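Local atomic coordinates of pngf-ii (Elizabethkingia meningoseptica, PDB entry 4R4X), a protein that probably removes N-linked glycans from glycoproteins as a peptide:N-glycosidase (N-glycanase) related to PNGase F. Residues Ala1-Glu13 and Ser143-Leu157. Sequence-based numbering, arbitrary orientation.
Sequences AQTYEITYQNSFE and SSVVEATSVKKIKAL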
loop_
_atom_site.group_PDB
_atom_site.type_symbol
_atom_site.label_atom_id
_atom_site.label_comp_id
_atom_site.label_asym_id
_atom_site.label_seq_id
_atom_site.Cartn_x
_atom_site.Cartn_y
_atom_site.Cartn_z
ATOM N N ALA A 1 49.052 17.598 -1.910
ATOM C CA ALA A 1 47.732 17.774 -1.250
ATOM C C ALA A 1 47.541 16.673 -0.220
ATOM O O ALA A 1 47.096 15.595 -0.554
ATOM C CB ALA A 1 46.622 17.734 -2.294
ATOM N N GLN A 2 47.900 16.938 1.029
ATOM C CA GLN A 2 47.758 15.959 2.090
ATOM C C GLN A 2 46.280 15.650 2.335
ATOM O O GLN A 2 45.433 16.563 2.355
ATOM C CB GLN A 2 48.390 16.467 3.381
ATOM C CG GLN A 2 48.220 15.548 4.584
ATOM C CD GLN A 2 49.082 14.304 4.504
ATOM O OE1 GLN A 2 50.289 14.411 4.351
ATOM N NE2 GLN A 2 48.467 13.112 4.625
ATOM N N THR A 3 46.002 14.364 2.514
ATOM C CA THR A 3 44.678 13.877 2.856
ATOM C C THR A 3 44.548 13.617 4.343
ATOM O O THR A 3 45.448 13.025 4.960
ATOM C CB THR A 3 44.376 12.586 2.075
ATOM O OG1 THR A 3 44.373 12.905 0.692
ATOM C CG2 THR A 3 43.026 11.994 2.456
ATOM N N TYR A 4 43.408 14.017 4.915
ATOM C CA TYR A 4 43.139 13.777 6.333
ATOM C C TYR A 4 41.847 13.009 6.533
ATOM O O TYR A 4 40.907 13.158 5.778
ATOM C CB TYR A 4 43.020 15.090 7.105
ATOM C CG TYR A 4 44.251 15.943 7.046
ATOM C CD1 TYR A 4 44.417 16.847 6.022
ATOM C CD2 TYR A 4 45.243 15.844 8.018
ATOM C CE1 TYR A 4 45.545 17.638 5.945
ATOM C CE2 TYR A 4 46.386 16.636 7.952
ATOM C CZ TYR A 4 46.523 17.528 6.912
ATOM O OH TYR A 4 47.633 18.328 6.790
ATOM N N GLU A 5 41.802 12.226 7.596
ATOM C CA GLU A 5 40.619 11.489 7.988
ATOM C C GLU A 5 40.189 11.987 9.343
ATOM O O GLU A 5 40.970 11.920 10.290
ATOM C CB GLU A 5 40.958 10.009 8.067
ATOM C CG GLU A 5 39.865 9.129 8.630
ATOM C CD GLU A 5 39.977 7.696 8.111
ATOM O OE1 GLU A 5 40.889 7.429 7.283
ATOM O OE2 GLU A 5 39.167 6.846 8.519
ATOM N N ILE A 6 38.971 12.506 9.433
ATOM C CA ILE A 6 38.431 13.000 10.686
ATOM C C ILE A 6 37.272 12.144 11.145
ATOM O O ILE A 6 36.337 11.872 10.371
ATOM C CB ILE A 6 37.942 14.460 10.554
ATOM C CG1 ILE A 6 39.066 15.353 9.993
ATOM C CG2 ILE A 6 37.456 14.962 11.915
ATOM C CD1 ILE A 6 39.102 15.446 8.482
ATOM N N THR A 7 37.339 11.705 12.396
ATOM C CA THR A 7 36.367 10.826 12.970
ATOM C C THR A 7 35.609 11.555 14.044
ATOM O O THR A 7 36.207 12.252 14.847
ATOM C CB THR A 7 37.051 9.598 13.599
ATOM O OG1 THR A 7 37.874 8.981 12.598
ATOM C CG2 THR A 7 35.998 8.620 14.132
ATOM N N TYR A 8 34.293 11.401 14.040
ATOM C CA TYR A 8 33.423 12.204 14.897
ATOM C C TYR A 8 32.649 11.364 15.889
ATOM O O TYR A 8 32.438 10.161 15.688
ATOM C CB TYR A 8 32.407 12.988 14.061
ATOM C CG TYR A 8 33.014 14.022 13.140
ATOM C CD1 TYR A 8 33.379 13.692 11.851
ATOM C CD2 TYR A 8 33.205 15.334 13.558
ATOM C CE1 TYR A 8 33.929 14.634 10.989
ATOM C CE2 TYR A 8 33.765 16.285 12.712
ATOM C CZ TYR A 8 34.118 15.940 11.429
ATOM O OH TYR A 8 34.671 16.871 10.568
ATOM N N GLN A 9 32.183 12.036 16.930
ATOM C CA GLN A 9 31.424 11.413 18.013
ATOM C C GLN A 9 30.179 12.229 18.352
ATOM O O GLN A 9 30.279 13.439 18.597
ATOM C CB GLN A 9 32.318 11.294 19.249
ATOM C CG GLN A 9 31.663 10.617 20.435
ATOM C CD GLN A 9 32.604 10.520 21.624
ATOM O OE1 GLN A 9 33.105 9.440 21.936
ATOM N NE2 GLN A 9 32.865 11.640 22.269
ATOM N N ASN A 10 29.025 11.561 18.386
ATOM C CA ASN A 10 27.729 12.162 18.724
ATOM C C ASN A 10 27.405 12.080 20.211
ATOM O O ASN A 10 27.652 11.058 20.841
ATOM C CB ASN A 10 26.598 11.477 17.953
ATOM C CG ASN A 10 26.630 11.806 16.472
ATOM O OD1 ASN A 10 25.651 12.283 15.902
ATOM N ND2 ASN A 10 27.772 11.612 15.863
ATOM N N SER A 11 26.839 13.168 20.733
ATOM C CA SER A 11 26.452 13.310 22.134
ATOM C C SER A 11 25.086 13.948 22.186
ATOM O O SER A 11 24.730 14.728 21.311
ATOM C CB SER A 11 27.424 14.244 22.857
ATOM O OG SER A 11 28.578 13.548 23.276
ATOM N N PHE A 12 24.319 13.616 23.216
ATOM C CA PHE A 12 23.108 14.359 23.544
ATOM C C PHE A 12 23.229 14.820 24.997
ATOM O O PHE A 12 23.383 13.998 25.895
ATOM C CB PHE A 12 21.855 13.502 23.338
ATOM C CG PHE A 12 20.572 14.270 23.500
ATOM C CD1 PHE A 12 20.166 15.181 22.530
ATOM C CD2 PHE A 12 19.771 14.095 24.626
ATOM C CE1 PHE A 12 18.988 15.900 22.678
ATOM C CE2 PHE A 12 18.594 14.811 24.780
ATOM C CZ PHE A 12 18.203 15.716 23.806
ATOM N N GLU A 13 23.214 16.138 25.203
ATOM C CA GLU A 13 23.245 16.743 26.541
ATOM C C GLU A 13 24.268 16.073 27.447
ATOM O O GLU A 13 23.956 15.684 28.564
ATOM C CB GLU A 13 21.844 16.711 27.172
ATOM C CG GLU A 13 20.862 17.666 26.501
ATOM C CD GLU A 13 19.427 17.524 26.991
ATOM O OE1 GLU A 13 19.161 16.647 27.843
ATOM O OE2 GLU A 13 18.560 18.296 26.517
ATOM N N SER A 143 21.762 21.086 22.227
ATOM C CA SER A 143 21.634 19.763 22.852
ATOM C C SER A 143 22.371 18.644 22.127
ATOM O O SER A 143 23.036 17.828 22.761
ATOM C CB SER A 143 20.157 19.383 22.951
ATOM O OG SER A 143 19.415 20.441 23.515
ATOM N N SER A 144 22.212 18.583 20.807
ATOM C CA SER A 144 22.802 17.520 20.006
ATOM C C SER A 144 24.138 17.979 19.425
ATOM O O SER A 144 24.197 18.926 18.629
ATOM C CB SER A 144 21.854 17.121 18.894
ATOM O OG SER A 144 20.618 16.693 19.444
ATOM N N VAL A 145 25.196 17.290 19.830
ATOM C CA VAL A 145 26.561 17.693 19.537
ATOM C C VAL A 145 27.207 16.616 18.677
ATOM O O VAL A 145 27.013 15.432 18.930
ATOM C CB VAL A 145 27.380 17.830 20.842
ATOM C CG1 VAL A 145 28.830 18.210 20.553
ATOM C CG2 VAL A 145 26.738 18.835 21.792
ATOM N N VAL A 146 27.969 17.022 17.670
ATOM C CA VAL A 146 28.820 16.105 16.913
ATOM C C VAL A 146 30.209 16.733 16.979
ATOM O O VAL A 146 30.369 17.874 16.560
ATOM C CB VAL A 146 28.356 15.962 15.438
ATOM C CG1 VAL A 146 29.237 14.972 14.679
ATOM C CG2 VAL A 146 26.906 15.515 15.368
ATOM N N GLU A 147 31.190 16.021 17.533
ATOM C CA GLU A 147 32.530 16.578 17.708
ATOM C C GLU A 147 33.626 15.610 17.240
ATOM O O GLU A 147 33.544 14.412 17.462
ATOM C CB GLU A 147 32.735 16.998 19.177
ATOM C CG GLU A 147 34.138 17.485 19.518
ATOM C CD GLU A 147 34.208 18.266 20.842
ATOM O OE1 GLU A 147 33.221 18.248 21.616
ATOM O OE2 GLU A 147 35.246 18.901 21.098
ATOM N N ALA A 148 34.653 16.142 16.590
ATOM C CA ALA A 148 35.800 15.331 16.160
ATOM C C ALA A 148 36.547 14.754 17.374
ATOM O O ALA A 148 36.704 15.443 18.383
ATOM C CB ALA A 148 36.736 16.175 15.314
ATOM N N THR A 149 36.950 13.485 17.280
ATOM C CA THR A 149 37.771 12.812 18.293
ATOM C C THR A 149 39.187 12.533 17.774
ATOM O O THR A 149 40.098 12.334 18.560
ATOM C CB THR A 149 37.134 11.476 18.714
ATOM O OG1 THR A 149 36.714 10.779 17.552
ATOM C CG2 THR A 149 35.929 11.714 19.581
ATOM N N SER A 150 39.380 12.518 16.456
ATOM C CA SER A 150 40.721 12.402 15.897
ATOM C C SER A 150 40.779 13.001 14.511
ATOM O O SER A 150 39.788 12.973 13.786
ATOM C CB SER A 150 41.190 10.939 15.853
ATOM O OG SER A 150 40.284 10.151 15.123
ATOM N N VAL A 151 41.941 13.550 14.182
ATOM C CA VAL A 151 42.275 14.041 12.865
ATOM C C VAL A 151 43.621 13.398 12.518
ATOM O O VAL A 151 44.614 13.674 13.191
ATOM C CB VAL A 151 42.400 15.584 12.842
ATOM C CG1 VAL A 151 42.827 16.070 11.464
ATOM C CG2 VAL A 151 41.083 16.225 13.265
ATOM N N LYS A 152 43.651 12.541 11.496
ATOM C CA LYS A 152 44.878 11.822 11.113
ATOM C C LYS A 152 45.199 12.001 9.642
ATOM O O LYS A 152 44.290 12.028 8.812
ATOM C CB LYS A 152 44.748 10.319 11.339
ATOM C CG LYS A 152 43.974 9.853 12.549
ATOM C CD LYS A 152 43.872 8.328 12.467
ATOM C CE LYS A 152 42.905 7.734 13.488
ATOM N NZ LYS A 152 43.552 7.589 14.822
ATOM N N LYS A 153 46.494 12.079 9.332
ATOM C CA LYS A 153 46.995 12.072 7.965
ATOM C C LYS A 153 46.908 10.675 7.362
ATOM O O LYS A 153 47.228 9.704 8.032
ATOM C CB LYS A 153 48.473 12.492 7.944
ATOM C CG LYS A 153 48.700 13.940 8.319
ATOM C CD LYS A 153 50.158 14.357 8.186
ATOM C CE LYS A 153 50.393 15.624 8.989
ATOM N NZ LYS A 153 51.649 16.316 8.613
ATOM N N ILE A 154 46.509 10.584 6.092
ATOM C CA ILE A 154 46.519 9.308 5.381
ATOM C C ILE A 154 47.080 9.478 3.985
ATOM O O ILE A 154 47.170 10.597 3.474
ATOM C CB ILE A 154 45.123 8.638 5.330
ATOM C CG1 ILE A 154 44.117 9.488 4.551
ATOM C CG2 ILE A 154 44.609 8.391 6.743
ATOM C CD1 ILE A 154 42.772 8.821 4.340
ATOM N N LYS A 155 47.424 8.347 3.373
ATOM C CA LYS A 155 48.147 8.318 2.097
ATOM C C LYS A 155 47.405 8.933 0.901
ATOM O O LYS A 155 48.037 9.486 -0.008
ATOM C CB LYS A 155 48.551 6.868 1.760
ATOM C CG LYS A 155 49.882 6.452 2.375
ATOM C CD LYS A 155 50.151 4.957 2.271
ATOM C CE LYS A 155 50.086 4.438 0.840
ATOM N NZ LYS A 155 50.980 5.181 -0.096
ATOM N N ALA A 156 46.082 8.815 0.888
ATOM C CA ALA A 156 45.286 9.255 -0.259
ATOM C C ALA A 156 43.792 9.149 0.024
ATOM O O ALA A 156 43.362 8.409 0.914
ATOM C CB ALA A 156 45.634 8.420 -1.482
ATOM N N LEU A 157 43.005 9.914 -0.714
ATOM C CA LEU A 157 41.569 9.708 -0.734
ATOM C C LEU A 157 41.342 8.644 -1.814
ATOM O O LEU A 157 41.428 8.931 -3.005
ATOM C CB LEU A 157 40.833 11.015 -1.033
ATOM C CG LEU A 157 39.321 11.025 -0.741
ATOM C CD1 LEU A 157 38.797 12.449 -0.619
ATOM C CD2 LEU A 157 38.527 10.272 -1.783
HETATM O O HOH W 1 47.645 12.160 1.474
HETATM O O HOH W 2 40.370 10.098 12.197
HETATM O O HOH W 3 24.446 14.227 17.976
#
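Thr7 meets Thr149 and Ser150 at a classic beta bulge, midway along the long antiparallel pairing that the first strand, 3-12, makes with strand 144-154 in the N-terminal domain. Thr149 and Ser150 together stand opposite the single residue Thr7: its carbonyl O takes the amide N of Thr149 at 2.8 Å, while its own amide N reaches Ser150 O. From Glu5 to Ser11, apart from the bulge, the ladder is regular, with reciprocal N-H to C=O bonds pairing Glu5 with Lys152, Gln9 with Glu147 and Ser11 with Val145, and Glu13 N closes the far end on Ser143 O. On the face that carries the side chains of Glu5, Thr7 and Ser150, a water donates to Glu5 O (2.7 Å) and also bonds Thr7 OG1 and Ser150 OG.

The other end has a different arrangement. Thr3 O accepts Ile154 N (2.9 Å) and, from the opposite face of its carbonyl plane, Gln2 NE2. The Gln2 chain leaves with CG anti to the backbone N (chi1 176°) and bends at chi2 (73°), folding the amide back to its neighbour's carbonyl in a nearly straight bond. In place of a second direct bond, a water links Thr3 N to Ile154 O. Several polar ends look elsewhere: Thr3 OG1 to Asn28, Glu5 OE2 to Lys40, Tyr8 OH to Val135 O.

Around Ile6 and Tyr8 the contact is apolar. Tyr8 CE2 lies 4.0 Å from Ala148 CB, and the same methyl meets Ile6 CG2 at 3.7 Å, while Ile6 CG1 rests alongside Val151 CG2, 3.9 Å away.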